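Side-chain contact in isocitrate dehydrogenase [NAD] subunit 1, mitochondrial (PDB 3BLX), which is the IDH1 subunit of an octameric citric-acid-cycle enzyme that converts isocitrate and NAD+ to 2-oxoglutarate, carbon dioxide and NADH, and also binds mitochondrial mRNA leaders: residues L93-A96 with L97-Q100. Residues are numbered along the deposited sequence; the frame is centred on the assembly and turned at random.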
ATOM      1  N   LEU E  93      24.721  -3.170 -11.645  1.00 39.57           N
ATOM      2  CA  LEU E  93      23.613  -3.858 -12.284  1.00 36.69           C
ATOM      3  C   LEU E  93      23.034  -4.921 -11.384  1.00 30.74           C
ATOM      4  O   LEU E  93      21.818  -4.957 -11.160  1.00 32.13           O
ATOM      5  CB  LEU E  93      24.052  -4.499 -13.604  1.00 30.69           C
ATOM      6  CG  LEU E  93      23.063  -4.452 -14.771  1.00 34.03           C
ATOM      7  CD1 LEU E  93      23.087  -5.777 -15.490  1.00 32.39           C
ATOM      8  CD2 LEU E  93      21.619  -4.078 -14.342  1.00 23.34           C
ATOM      9  N   ASN E  94      23.909  -5.782 -10.881  1.00 20.40           N
ATOM     10  CA  ASN E  94      23.499  -6.864 -10.004  1.00 20.23           C
ATOM     11  C   ASN E  94      22.864  -6.378  -8.696  1.00 28.13           C
ATOM     12  O   ASN E  94      21.963  -7.016  -8.170  1.00 37.64           O
ATOM     13  CB  ASN E  94      24.670  -7.788  -9.709  1.00 28.99           C
ATOM     14  CG  ASN E  94      25.082  -8.612 -10.900  1.00 40.78           C
ATOM     15  OD1 ASN E  94      24.254  -9.164 -11.616  1.00 50.82           O
ATOM     16  ND2 ASN E  94      26.375  -8.711 -11.110  1.00 53.04           N
ATOM     17  N   VAL E  95      23.317  -5.258  -8.151  1.00 18.20           N
ATOM     18  CA  VAL E  95      22.725  -4.844  -6.917  1.00 27.64           C
ATOM     19  C   VAL E  95      21.374  -4.237  -7.233  1.00 30.38           C
ATOM     20  O   VAL E  95      20.417  -4.426  -6.490  1.00 34.73           O
ATOM     21  CB  VAL E  95      23.645  -3.929  -6.002  1.00 32.36           C
ATOM     22  CG1 VAL E  95      25.094  -4.127  -6.291  1.00 18.41           C
ATOM     23  CG2 VAL E  95      23.279  -2.478  -6.103  1.00 36.32           C
ATOM     24  N   ALA E  96      21.278  -3.541  -8.360  1.00 22.71           N
ATOM     25  CA  ALA E  96      19.993  -2.986  -8.775  1.00 24.92           C
ATOM     26  C   ALA E  96      18.935  -4.075  -8.962  1.00 28.79           C
ATOM     27  O   ALA E  96      17.810  -3.939  -8.495  1.00 34.40           O
ATOM     28  CB  ALA E  96      20.159  -2.173 -10.013  1.00 20.27           C
ATOM     29  N   LEU E  97      19.308  -5.155  -9.634  1.00 21.76           N
ATOM     30  CA  LEU E  97      18.411  -6.279  -9.848  1.00 29.23           C
ATOM     31  C   LEU E  97      17.995  -6.902  -8.534  1.00 26.57           C
ATOM     32  O   LEU E  97      16.897  -7.408  -8.385  1.00 34.63           O
ATOM     33  CB  LEU E  97      19.069  -7.355 -10.719  1.00 26.70           C
ATOM     34  CG  LEU E  97      18.884  -7.257 -12.237  1.00 35.27           C
ATOM     35  CD1 LEU E  97      18.646  -5.855 -12.679  1.00 12.58           C
ATOM     36  CD2 LEU E  97      20.096  -7.829 -12.920  1.00 33.38           C
ATOM     37  N   ARG E  98      18.879  -6.860  -7.563  1.00 23.46           N
ATOM     38  CA  ARG E  98      18.600  -7.503  -6.298  1.00 26.16           C
ATOM     39  C   ARG E  98      17.842  -6.561  -5.330  1.00 23.92           C
ATOM     40  O   ARG E  98      16.914  -6.980  -4.660  1.00 34.39           O
ATOM     41  CB  ARG E  98      19.908  -8.076  -5.743  1.00 20.60           C
ATOM     42  CG  ARG E  98      20.159  -7.830  -4.297  1.00 30.71           C
ATOM     43  CD  ARG E  98      21.617  -8.004  -3.943  1.00 31.88           C
ATOM     44  NE  ARG E  98      22.209  -9.161  -4.603  1.00 30.17           N
ATOM     45  CZ  ARG E  98      23.351  -9.115  -5.283  1.00 31.82           C
ATOM     46  NH1 ARG E  98      24.033  -7.981  -5.370  1.00 28.18           N
ATOM     47  NH2 ARG E  98      23.814 -10.206  -5.866  1.00 20.63           N
ATOM     48  N   LYS E  99      18.213  -5.285  -5.286  1.00 27.00           N
ATOM     49  CA  LYS E  99      17.541  -4.321  -4.394  1.00 40.87           C
ATOM     50  C   LYS E  99      16.235  -3.776  -4.957  1.00 38.41           C
ATOM     51  O   LYS E  99      15.276  -3.639  -4.223  1.00 34.89           O
ATOM     52  CB  LYS E  99      18.429  -3.113  -4.033  1.00 36.54           C
ATOM     53  CG  LYS E  99      19.846  -3.412  -3.574  1.00 44.42           C
ATOM     54  CD  LYS E  99      19.940  -3.977  -2.182  1.00 44.43           C
ATOM     55  CE  LYS E  99      21.412  -4.145  -1.754  1.00 51.69           C
ATOM     56  NZ  LYS E  99      21.578  -5.136  -0.647  1.00 44.03           N
ATOM     57  N   GLN E 100      16.210  -3.438  -6.242  1.00 33.36           N
ATOM     58  CA  GLN E 100      15.019  -2.840  -6.826  1.00 34.56           C
ATOM     59  C   GLN E 100      14.023  -3.861  -7.351  1.00 41.17           C
ATOM     60  O   GLN E 100      12.824  -3.644  -7.267  1.00 49.77           O
ATOM     61  CB  GLN E 100      15.374  -1.854  -7.933  1.00 25.25           C
ATOM     62  CG  GLN E 100      16.087  -0.623  -7.450  1.00 33.15           C
ATOM     63  CD  GLN E 100      16.349   0.352  -8.565  1.00 53.10           C
ATOM     64  OE1 GLN E 100      15.412   0.882  -9.167  1.00 48.28           O
ATOM     65  NE2 GLN E 100      17.632   0.597  -8.857  1.00 38.70           N
TER
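One short helix, residues 92-99, brings Arg98, a probable substrate-binding residue as in relatives, back over the preceding turn at Asn94 and Val95. The guanidinium lies with one face toward the backbone oxygen of Asn94, its NH1 3.6 Å from Asn94 O, offset toward the rim of the group. The same NH1 reaches Val95 CG1 at 4.1 Å, the two side chains crossing at a slant. A bend at chi3 (-42°) turns the end of the arginine toward Asn94 O. Outside the turn, NE bonds to Asn131 O and NH1 to Gly89 O, while Phe136 makes a cation-pi contact. In this isocitrate and isopropylmalate dehydrogenase fold, Arg129, likewise a probable substrate-binding residue, lies about 5 Å away, side chain to side chain. A leucine in place of Arg98 would probably take from Asn131 O and Gly89 O these N-H donors and strip the presumed substrate site of a positive charge. Backbone bonds one turn apart hold the helix: Leu97 N to Leu93 O, and Lys99 N to Val95 O, the latter 2.7 Å and nearly straight. On the side facing helix 60-73, Leu97 packs on Leu70, and its CD1 meets Leu93 CD2 at 3.8 Å. Gln100, extended beyond CG, places NE2 3.9 Å from Ala96 CB, and both side chains touch Val67 of that helix.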